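Local coordinates for protein fructosyl amine: oxygen oxidoreductase (Aspergillus fumigatus, PDB 3DJE) that probably catalyses the FAD-dependent oxidative deglycation of fructosyl amino acids, using molecular oxygen to release the amine from its sugar, at residues V33-P38 with M174-V179; L10-G15 with E211-C216; P40-I45 with A163-A168. All coordinates share one frame; numbering follows the deposited sequence. Where two conformers were deposited one is given.

Interaction 1: V33-P38 with M174-V179; sequences VTVLDP and MGVKFV. With FAD (flavin-adenine dinucleotide), chain C.
The carbonyl oxygen V35 O is gripped from strand 177-179 by two groups. V179 N donates to V35 O a nearly straight bond of 2.7 Å (174° at the hydrogen), and the CA-H of F178 adds a soft contact, F178 CA to V35 O being 3.6 Å. K177 O is held in the same way, by V35 N and by the CA-H of T34. With K177 N on V33 O and D37 N on V179 O, four backbone bonds zip the two strands in parallel at the edge of the nucleotide-binding sheet.

Side chains alternate between the two faces. Toward helices 16-27 and 160-173, V35 lies beside F178 and points the same way. V35 CB sits 3.9 Å from F178 CD1 over one ring face, and V35 CG2 stands above the same ring, shifted toward its rim, while also meeting V176 CG1 at 3.7 Å. Branched valines suit this layer because they are compact and fit extended backbone. On the other face L36 CD2 rests on V179 CB, and T34 OG1 is 3.3 Å from K177 CE. In the conformer described, one of two, the K177 chain bends at its last two torsions, which brings NZ back to a weak bond with G175 O and to a water shared with V33 N. G175, at positive phi, closes helix 160-173 with a Schellman motif.

D37 ends the run. With CG anti to the backbone N (chi1 -162°), its carboxylate is carried away from 174-179 and toward the ribose of FAD, whose hydroxyls it accepts: D37 OD1 from O2B and OD2 from O3B, each at 2.7 Å. A14 N and Y39 N also donate to it, and these bonds probably stabilise its negative charge. Edge-strand pairing thus holds the backbone of the acid that recognises the ribose.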
# COMPACT_ATOMS: atom_id res chain seq x y z
N VAL A 33 -10.44 -13.70 -18.50
CA VAL A 33 -10.35 -12.62 -17.49
C VAL A 33 -9.94 -11.34 -18.19
O VAL A 33 -9.00 -11.34 -19.00
CB VAL A 33 -9.28 -12.97 -16.43
CG1 VAL A 33 -9.17 -11.86 -15.37
CG2 VAL A 33 -9.57 -14.33 -15.78
N THR A 34 -10.64 -10.25 -17.88
CA THR A 34 -10.30 -8.93 -18.41
C THR A 34 -10.05 -7.98 -17.25
O THR A 34 -10.82 -7.96 -16.28
CB THR A 34 -11.42 -8.38 -19.31
OG1 THR A 34 -11.65 -9.28 -20.40
CG2 THR A 34 -11.04 -7.03 -19.90
N VAL A 35 -8.99 -7.20 -17.35
CA VAL A 35 -8.68 -6.19 -16.33
C VAL A 35 -8.73 -4.81 -16.96
O VAL A 35 -8.12 -4.59 -18.02
CB VAL A 35 -7.28 -6.42 -15.69
CG1 VAL A 35 -7.05 -5.44 -14.51
CG2 VAL A 35 -7.12 -7.86 -15.19
N LEU A 36 -9.41 -3.88 -16.28
CA LEU A 36 -9.58 -2.50 -16.75
C LEU A 36 -8.87 -1.51 -15.83
O LEU A 36 -9.07 -1.53 -14.62
CB LEU A 36 -11.07 -2.12 -16.78
CG LEU A 36 -12.00 -2.99 -17.63
CD1 LEU A 36 -13.45 -2.57 -17.37
CD2 LEU A 36 -11.66 -2.87 -19.11
N ASP A 37 -8.10 -0.60 -16.41
CA ASP A 37 -7.44 0.45 -15.60
C ASP A 37 -7.22 1.70 -16.47
O ASP A 37 -6.84 1.56 -17.62
CB ASP A 37 -6.10 -0.09 -15.08
CG ASP A 37 -5.54 0.70 -13.91
OD1 ASP A 37 -5.17 1.89 -14.11
OD2 ASP A 37 -5.46 0.15 -12.80
N PRO A 38 -7.47 2.91 -15.92
CA PRO A 38 -7.31 4.16 -16.67
C PRO A 38 -5.85 4.54 -16.97
O PRO A 38 -5.62 5.46 -17.77
CB PRO A 38 -7.96 5.21 -15.76
CG PRO A 38 -7.86 4.67 -14.40
CD PRO A 38 -7.97 3.16 -14.56
N MSE A 174 -0.38 -15.71 -19.54
CA MSE A 174 -1.30 -16.81 -19.25
C MSE A 174 -2.72 -16.56 -19.74
O MSE A 174 -3.62 -17.37 -19.48
CB MSE A 174 -1.29 -17.12 -17.76
CG MSE A 174 0.07 -17.57 -17.28
SE MSE A 174 -0.04 -17.83 -15.39
CE MSE A 174 -0.99 -19.52 -15.37
N GLY A 175 -2.92 -15.45 -20.43
CA GLY A 175 -4.17 -15.22 -21.15
C GLY A 175 -5.05 -14.08 -20.66
O GLY A 175 -6.08 -13.78 -21.28
N VAL A 176 -4.65 -13.44 -19.57
CA VAL A 176 -5.44 -12.32 -19.05
C VAL A 176 -5.34 -11.12 -19.99
O VAL A 176 -4.24 -10.77 -20.48
CB VAL A 176 -5.02 -11.94 -17.60
CG1 VAL A 176 -5.79 -10.68 -17.11
CG2 VAL A 176 -5.24 -13.12 -16.64
N LYS A 177 -6.49 -10.52 -20.26
CA LYS A 177 -6.61 -9.34 -21.11
C LYS A 177 -6.48 -8.10 -20.24
O LYS A 177 -7.25 -7.93 -19.29
CB LYS A 177 -7.97 -9.35 -21.81
CG LYS A 177 -8.19 -10.57 -22.71
CD LYS A 177 -9.68 -10.93 -22.84
CE LYS A 177 -10.15 -11.90 -21.76
NZ LYS A 177 -9.23 -13.06 -21.54
N PHE A 178 -5.51 -7.25 -20.54
CA PHE A 178 -5.40 -5.96 -19.85
C PHE A 178 -5.82 -4.86 -20.79
O PHE A 178 -5.20 -4.68 -21.85
CB PHE A 178 -3.98 -5.67 -19.34
CG PHE A 178 -3.60 -6.46 -18.12
CD1 PHE A 178 -3.57 -5.85 -16.86
CD2 PHE A 178 -3.28 -7.80 -18.22
CE1 PHE A 178 -3.21 -6.59 -15.72
CE2 PHE A 178 -2.93 -8.55 -17.09
CZ PHE A 178 -2.90 -7.95 -15.83
N VAL A 179 -6.86 -4.12 -20.40
CA VAL A 179 -7.33 -2.98 -21.18
C VAL A 179 -7.05 -1.73 -20.35
O VAL A 179 -7.73 -1.45 -19.37
CB VAL A 179 -8.84 -3.09 -21.52
CG1 VAL A 179 -9.30 -1.88 -22.33
CG2 VAL A 179 -9.13 -4.41 -22.26
PA FAD C . -3.71 0.34 -5.94
O1A FAD C . -2.50 -0.46 -6.11
O2A FAD C . -3.56 1.81 -5.69
O5B FAD C . -4.57 0.06 -7.23
C5B FAD C . -5.78 0.75 -7.53
C4B FAD C . -5.97 0.68 -9.05
O4B FAD C . -7.31 1.18 -9.25
C3B FAD C . -5.00 1.70 -9.70
O3B FAD C . -4.11 1.06 -10.62
C2B FAD C . -5.98 2.65 -10.41
O2B FAD C . -5.48 3.09 -11.71
C1B FAD C . -7.27 1.79 -10.50
N9A FAD C . -8.41 2.70 -10.84
C8A FAD C . -8.66 3.94 -10.37
N7A FAD C . -9.76 4.42 -10.99
C5A FAD C . -10.20 3.48 -11.84
C6A FAD C . -11.26 3.41 -12.75
N6A FAD C . -12.10 4.46 -12.90
N1A FAD C . -11.41 2.29 -13.48
C2A FAD C . -10.58 1.25 -13.35
N3A FAD C . -9.55 1.28 -12.49
C4A FAD C . -9.35 2.39 -11.74
N1 FAD C . 2.30 -1.39 1.90
C2 FAD C . 3.22 -2.34 2.34
O2 FAD C . 2.93 -3.53 2.44
N3 FAD C . 4.51 -1.92 2.67
C4 FAD C . 4.89 -0.58 2.59
O4 FAD C . 6.05 -0.25 2.89
C4X FAD C . 3.95 0.36 2.17
N5 FAD C . 4.29 1.71 2.09
C5X FAD C . 3.40 2.61 1.51
C6 FAD C . 3.84 3.91 1.25
C7 FAD C . 3.00 4.82 0.62
C7M FAD C . 3.53 6.24 0.39
C8 FAD C . 1.72 4.43 0.23
C8M FAD C . 0.82 5.42 -0.54
C9 FAD C . 1.29 3.12 0.47
C9A FAD C . 2.13 2.20 1.11
N10 FAD C . 1.73 0.88 1.38
C10 FAD C . 2.66 -0.05 1.83
C1' FAD C . 0.33 0.47 1.18
C2' FAD C . 0.17 -0.20 -0.19
O2' FAD C . 0.92 0.54 -1.18
C3' FAD C . -1.31 -0.24 -0.56
O3' FAD C . -2.06 -0.73 0.57
C4' FAD C . -1.58 -1.18 -1.74
O4' FAD C . -0.65 -0.98 -2.80
C5' FAD C . -3.00 -0.91 -2.26
O5' FAD C . -3.30 -1.82 -3.33
P FAD C . -4.69 -1.71 -4.11
O1P FAD C . -5.81 -1.74 -3.12
O2P FAD C . -4.63 -2.72 -5.19
O3P FAD C . -4.67 -0.25 -4.79
O HOH W 1 -8.01 -14.70 -19.31

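Interaction 2: L10-G15 with E211-C216; sequences LIVGAG and ERTFLC. With FAD (flavin-adenine dinucleotide), chain C.
I11 and F214 sit opposite each other in neighbouring parallel strands of the Rossmann-type FAD-binding fold, their side chains on the face packed by helix 16-27. The F214 ring crosses I11 at a slant, with F214 CD2 4.0 Å from I11 CG1. Chi1 (-65°) places the ring beside its own backbone N, and chi2 (-99°) rotates it so that its edge meets L10 O, which lies near the ring plane and 3.6 Å from F214 CD2. The same oxygen takes the N-H of F214. A broad ring suits this place, since it also spans to I377 and M381 of helix 373-382.

On the reverse face V12 and L215 lie alongside and point the same way, V12 CG1 to L215 CD1 at 3.9 Å, and V12 CG2 slants past the methyl of T213. Beneath them V12 N donates to F214 O at 2.8 Å, almost straight at 177°.

Beyond V12 the strand gives way to the glycine-rich turn, consistent with a GxGxxG motif of G13, G15 and G18. G13, with positive phi, passes C216 O with only its hydrogens, a conformation glycine adopts readily. At G15, the N-cap of helix 16-27, bare backbone lets FAD come close: G15 CA lies 3.3 Å from the phosphate-ester oxygen O5B.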
# COMPACT_ATOMS: atom_id res chain seq x y z
N LEU A 10 -14.34 -10.02 -14.77
CA LEU A 10 -13.90 -8.64 -14.97
C LEU A 10 -13.27 -8.12 -13.70
O LEU A 10 -13.85 -8.27 -12.63
CB LEU A 10 -15.09 -7.77 -15.33
CG LEU A 10 -14.79 -6.33 -15.72
CD1 LEU A 10 -13.95 -6.27 -17.00
CD2 LEU A 10 -16.10 -5.58 -15.94
N ILE A 11 -12.07 -7.55 -13.81
CA ILE A 11 -11.42 -6.93 -12.66
C ILE A 11 -11.33 -5.44 -12.89
O ILE A 11 -10.78 -5.00 -13.91
CB ILE A 11 -10.01 -7.48 -12.40
CG1 ILE A 11 -10.08 -8.99 -12.15
CG2 ILE A 11 -9.32 -6.75 -11.24
CD1 ILE A 11 -8.73 -9.65 -12.18
N VAL A 12 -11.90 -4.66 -11.97
CA VAL A 12 -11.80 -3.19 -12.03
C VAL A 12 -10.60 -2.74 -11.21
O VAL A 12 -10.62 -2.80 -9.97
CB VAL A 12 -13.10 -2.49 -11.54
CG1 VAL A 12 -12.96 -0.93 -11.55
CG2 VAL A 12 -14.29 -2.92 -12.39
N GLY A 13 -9.55 -2.32 -11.92
CA GLY A 13 -8.29 -1.89 -11.32
C GLY A 13 -7.17 -2.89 -11.54
O GLY A 13 -7.27 -4.05 -11.15
N ALA A 14 -6.08 -2.43 -12.17
CA ALA A 14 -4.87 -3.24 -12.38
C ALA A 14 -3.73 -2.83 -11.43
O ALA A 14 -2.56 -2.85 -11.81
CB ALA A 14 -4.42 -3.12 -13.85
N GLY A 15 -4.10 -2.47 -10.21
CA GLY A 15 -3.12 -2.11 -9.19
C GLY A 15 -2.63 -3.34 -8.47
O GLY A 15 -2.61 -4.45 -9.03
N GLU A 211 -19.71 -12.43 -15.85
CA GLU A 211 -20.34 -13.30 -14.88
C GLU A 211 -20.01 -12.94 -13.43
O GLU A 211 -20.84 -13.10 -12.53
CB GLU A 211 -19.97 -14.76 -15.19
CG GLU A 211 -20.56 -15.30 -16.48
CD GLU A 211 -20.51 -16.83 -16.54
OE1 GLU A 211 -20.66 -17.47 -15.47
OE2 GLU A 211 -20.30 -17.39 -17.64
N ARG A 212 -18.77 -12.49 -13.19
CA ARG A 212 -18.36 -11.94 -11.90
C ARG A 212 -17.49 -10.72 -12.15
O ARG A 212 -16.73 -10.70 -13.11
CB ARG A 212 -17.52 -12.95 -11.09
CG ARG A 212 -18.28 -14.22 -10.67
CD ARG A 212 -19.34 -13.93 -9.64
NE ARG A 212 -19.94 -15.16 -9.13
CZ ARG A 212 -20.89 -15.85 -9.76
NH1 ARG A 212 -21.37 -15.44 -10.93
NH2 ARG A 212 -21.36 -16.97 -9.22
N THR A 213 -17.66 -9.71 -11.30
CA THR A 213 -16.87 -8.48 -11.33
C THR A 213 -16.15 -8.33 -10.00
O THR A 213 -16.78 -8.43 -8.94
CB THR A 213 -17.80 -7.25 -11.56
OG1 THR A 213 -18.49 -7.39 -12.81
CG2 THR A 213 -17.03 -5.94 -11.53
N PHE A 214 -14.83 -8.11 -10.06
CA PHE A 214 -14.02 -7.86 -8.88
C PHE A 214 -13.72 -6.37 -8.83
O PHE A 214 -13.23 -5.82 -9.80
CB PHE A 214 -12.68 -8.59 -8.99
CG PHE A 214 -12.79 -10.10 -8.99
CD1 PHE A 214 -12.56 -10.83 -7.82
CD2 PHE A 214 -13.08 -10.79 -10.16
CE1 PHE A 214 -12.64 -12.23 -7.82
CE2 PHE A 214 -13.16 -12.19 -10.17
CZ PHE A 214 -12.94 -12.91 -8.99
N LEU A 215 -13.99 -5.75 -7.69
CA LEU A 215 -13.70 -4.34 -7.51
C LEU A 215 -12.39 -4.21 -6.73
O LEU A 215 -12.34 -4.49 -5.53
CB LEU A 215 -14.87 -3.64 -6.83
CG LEU A 215 -14.73 -2.13 -6.61
CD1 LEU A 215 -14.45 -1.43 -7.94
CD2 LEU A 215 -15.99 -1.59 -5.97
N CYS A 216 -11.35 -3.78 -7.44
CA CYS A 216 -9.99 -3.68 -6.89
C CYS A 216 -9.39 -2.32 -7.24
O CYS A 216 -8.24 -2.21 -7.64
CB CYS A 216 -9.12 -4.79 -7.47
SG CYS A 216 -9.63 -6.44 -6.98
PA FAD C . -3.71 0.34 -5.94
O1A FAD C . -2.50 -0.46 -6.11
O2A FAD C . -3.56 1.81 -5.69
O5B FAD C . -4.57 0.06 -7.23
C5B FAD C . -5.78 0.75 -7.53
C4B FAD C . -5.97 0.68 -9.05
O4B FAD C . -7.31 1.18 -9.25
C3B FAD C . -5.00 1.70 -9.70
O3B FAD C . -4.11 1.06 -10.62
C2B FAD C . -5.98 2.65 -10.41
O2B FAD C . -5.48 3.09 -11.71
C1B FAD C . -7.27 1.79 -10.50
N9A FAD C . -8.41 2.70 -10.84
C8A FAD C . -8.66 3.94 -10.37
N7A FAD C . -9.76 4.42 -10.99
C5A FAD C . -10.20 3.48 -11.84
C6A FAD C . -11.26 3.41 -12.75
N6A FAD C . -12.10 4.46 -12.90
N1A FAD C . -11.41 2.29 -13.48
C2A FAD C . -10.58 1.25 -13.35
N3A FAD C . -9.55 1.28 -12.49
C4A FAD C . -9.35 2.39 -11.74
N1 FAD C . 2.30 -1.39 1.90
C2 FAD C . 3.22 -2.34 2.34
O2 FAD C . 2.93 -3.53 2.44
N3 FAD C . 4.51 -1.92 2.67
C4 FAD C . 4.89 -0.58 2.59
O4 FAD C . 6.05 -0.25 2.89
C4X FAD C . 3.95 0.36 2.17
N5 FAD C . 4.29 1.71 2.09
C5X FAD C . 3.40 2.61 1.51
C6 FAD C . 3.84 3.91 1.25
C7 FAD C . 3.00 4.82 0.62
C7M FAD C . 3.53 6.24 0.39
C8 FAD C . 1.72 4.43 0.23
C8M FAD C . 0.82 5.42 -0.54
C9 FAD C . 1.29 3.12 0.47
C9A FAD C . 2.13 2.20 1.11
N10 FAD C . 1.73 0.88 1.38
C10 FAD C . 2.66 -0.05 1.83
C1' FAD C . 0.33 0.47 1.18
C2' FAD C . 0.17 -0.20 -0.19
O2' FAD C . 0.92 0.54 -1.18
C3' FAD C . -1.31 -0.24 -0.56
O3' FAD C . -2.06 -0.73 0.57
C4' FAD C . -1.58 -1.18 -1.74
O4' FAD C . -0.65 -0.98 -2.80
C5' FAD C . -3.00 -0.91 -2.26
O5' FAD C . -3.30 -1.82 -3.33
P FAD C . -4.69 -1.71 -4.11
O1P FAD C . -5.81 -1.74 -3.12
O2P FAD C . -4.63 -2.72 -5.19
O3P FAD C . -4.67 -0.25 -4.79

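Interaction 3: P40-I45 with A163-A168; sequences PVPSAI and ALVAAA. With FAD (flavin-adenine dinucleotide), chain C.
L164 is the first residue of helix segment 163-168 to meet the loop, its CD2 lying 4.1 Å from P42 CB. CG is anti to the backbone N (chi1 179°), which extends the chain from the helix toward the proline; the long, flexible leucine also reaches T19 of helix 16-27. Next, V165 sets its CG2 methyl across the pyrrolidine ring, 3.8 Å from P42 CG and 3.9 Å from P42 CD. The peptide bond before P42 is cis, bending the loop sharply between two residues that both point their CB at the helix. One turn on from L164, whose carbonyl oxygen receives A168 N, the methyl of A168 meets V41: A168 CB to V41 CG1 is 3.8 Å. This single methyl is small enough to fit where V41, T19 and F178 all come close.

Past P42 the loop turns to the cofactor. S43 OG donates to the ribose hydroxyl oxygen O2B of FAD at 3.1 Å and accepts I45 N at 3.1 Å, an ST turn which probably helps orient the hydroxyl toward the ribose. Between helix and loop the contact itself is wholly apolar, so complementary shape rather than directional bonding sets their spacing, while the hydroxyl of S43 serves the ribose.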
# COMPACT_ATOMS: atom_id res chain seq x y z
N PRO A 40 -1.73 2.96 -18.00
CA PRO A 40 -0.97 1.77 -18.40
C PRO A 40 -0.33 1.11 -17.18
O PRO A 40 -0.04 1.79 -16.20
CB PRO A 40 0.13 2.34 -19.31
CG PRO A 40 -0.23 3.75 -19.59
CD PRO A 40 -1.16 4.21 -18.53
N VAL A 41 -0.16 -0.21 -17.20
CA VAL A 41 0.61 -0.87 -16.16
C VAL A 41 2.08 -0.45 -16.30
O VAL A 41 2.65 -0.55 -17.39
CB VAL A 41 0.50 -2.43 -16.23
CG1 VAL A 41 1.39 -3.12 -15.20
CG2 VAL A 41 -0.96 -2.88 -16.05
N PRO A 42 2.72 0.01 -15.20
CA PRO A 42 2.20 0.16 -13.83
C PRO A 42 1.52 1.51 -13.64
O PRO A 42 2.07 2.55 -14.02
CB PRO A 42 3.47 0.08 -12.97
CG PRO A 42 4.56 0.64 -13.86
CD PRO A 42 4.14 0.40 -15.30
N SER A 43 0.32 1.49 -13.07
CA SER A 43 -0.47 2.71 -13.01
C SER A 43 0.22 3.79 -12.19
O SER A 43 0.70 3.53 -11.09
CB SER A 43 -1.82 2.42 -12.38
OG SER A 43 -2.49 3.63 -12.12
N ALA A 44 0.19 5.02 -12.70
CA ALA A 44 0.76 6.17 -11.99
C ALA A 44 0.03 6.50 -10.69
O ALA A 44 0.62 7.14 -9.81
CB ALA A 44 0.81 7.38 -12.89
N ILE A 45 -1.22 6.05 -10.56
CA ILE A 45 -1.97 6.24 -9.31
C ILE A 45 -2.08 4.98 -8.45
O ILE A 45 -2.77 4.97 -7.41
CB ILE A 45 -3.38 6.88 -9.54
CG1 ILE A 45 -4.27 5.97 -10.38
CG2 ILE A 45 -3.24 8.27 -10.17
CD1 ILE A 45 -5.77 6.34 -10.31
N ALA A 163 7.92 -5.77 -9.28
CA ALA A 163 7.12 -6.95 -8.91
C ALA A 163 5.70 -6.87 -9.50
O ALA A 163 5.15 -7.87 -10.01
CB ALA A 163 7.04 -7.08 -7.39
N LEU A 164 5.12 -5.68 -9.44
CA LEU A 164 3.78 -5.43 -10.00
C LEU A 164 3.76 -5.71 -11.50
O LEU A 164 2.88 -6.41 -12.01
CB LEU A 164 3.35 -3.98 -9.70
CG LEU A 164 1.99 -3.51 -10.22
CD1 LEU A 164 0.87 -4.32 -9.60
CD2 LEU A 164 1.85 -2.02 -9.86
N VAL A 165 4.75 -5.17 -12.21
CA VAL A 165 4.90 -5.37 -13.65
C VAL A 165 5.12 -6.87 -13.95
O VAL A 165 4.47 -7.41 -14.83
CB VAL A 165 6.03 -4.49 -14.23
CG1 VAL A 165 6.34 -4.86 -15.67
CG2 VAL A 165 5.63 -3.01 -14.17
N ALA A 166 5.99 -7.53 -13.19
CA ALA A 166 6.25 -8.96 -13.42
C ALA A 166 4.96 -9.77 -13.28
O ALA A 166 4.68 -10.67 -14.07
CB ALA A 166 7.33 -9.48 -12.46
N ALA A 167 4.19 -9.47 -12.23
CA ALA A 167 2.94 -10.21 -12.00
C ALA A 167 1.92 -9.95 -13.12
O ALA A 167 1.25 -10.89 -13.57
CB ALA A 167 2.35 -9.84 -10.65
N ALA A 168 1.78 -8.69 -13.55
CA ALA A 168 0.85 -8.37 -14.65
C ALA A 168 1.26 -9.07 -15.95
O ALA A 168 0.41 -9.62 -16.66
CB ALA A 168 0.75 -6.88 -14.85
PA FAD C . -3.71 0.34 -5.94
O1A FAD C . -2.50 -0.46 -6.11
O2A FAD C . -3.56 1.81 -5.69
O5B FAD C . -4.57 0.06 -7.23
C5B FAD C . -5.78 0.75 -7.53
C4B FAD C . -5.97 0.68 -9.05
O4B FAD C . -7.31 1.18 -9.25
C3B FAD C . -5.00 1.70 -9.70
O3B FAD C . -4.11 1.06 -10.62
C2B FAD C . -5.98 2.65 -10.41
O2B FAD C . -5.48 3.09 -11.71
C1B FAD C . -7.27 1.79 -10.50
N9A FAD C . -8.41 2.70 -10.84
C8A FAD C . -8.66 3.94 -10.37
N7A FAD C . -9.76 4.42 -10.99
C5A FAD C . -10.20 3.48 -11.84
C6A FAD C . -11.26 3.41 -12.75
N6A FAD C . -12.10 4.46 -12.90
N1A FAD C . -11.41 2.29 -13.48
C2A FAD C . -10.58 1.25 -13.35
N3A FAD C . -9.55 1.28 -12.49
C4A FAD C . -9.35 2.39 -11.74
N1 FAD C . 2.30 -1.39 1.90
C2 FAD C . 3.22 -2.34 2.34
O2 FAD C . 2.93 -3.53 2.44
N3 FAD C . 4.51 -1.92 2.67
C4 FAD C . 4.89 -0.58 2.59
O4 FAD C . 6.05 -0.25 2.89
C4X FAD C . 3.95 0.36 2.17
N5 FAD C . 4.29 1.71 2.09
C5X FAD C . 3.40 2.61 1.51
C6 FAD C . 3.84 3.91 1.25
C7 FAD C . 3.00 4.82 0.62
C7M FAD C . 3.53 6.24 0.39
C8 FAD C . 1.72 4.43 0.23
C8M FAD C . 0.82 5.42 -0.54
C9 FAD C . 1.29 3.12 0.47
C9A FAD C . 2.13 2.20 1.11
N10 FAD C . 1.73 0.88 1.38
C10 FAD C . 2.66 -0.05 1.83
C1' FAD C . 0.33 0.47 1.18
C2' FAD C . 0.17 -0.20 -0.19
O2' FAD C . 0.92 0.54 -1.18
C3' FAD C . -1.31 -0.24 -0.56
O3' FAD C . -2.06 -0.73 0.57
C4' FAD C . -1.58 -1.18 -1.74
O4' FAD C . -0.65 -0.98 -2.80
C5' FAD C . -3.00 -0.91 -2.26
O5' FAD C . -3.30 -1.82 -3.33
P FAD C . -4.69 -1.71 -4.11
O1P FAD C . -5.81 -1.74 -3.12
O2P FAD C . -4.63 -2.72 -5.19
O3P FAD C . -4.67 -0.25 -4.79

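Interactions 1 and 2 belong to the parallel part of one sheet: strands 33-37 and 9-12 are neighbours, joined by I11 N to T34 O (2.8 Å), and the D37-A14 bond ties the acid to the glycine turn. Their centres are about 9 Å apart. Interaction 3 sits on the helix side, its centre about 12 Å from that of interaction 1. There V41 CG2 comes within 4.0 Å of F178 CD1, and L164 CD1 lies 3.5 Å from G15 O of interaction 2. All three converge on the adenosine part of FAD, interaction 2 also reaching O5B, and D37 and S43 share O2B. The flavin, beside the sugar-ligand pocket, lies at the cofactor's other end.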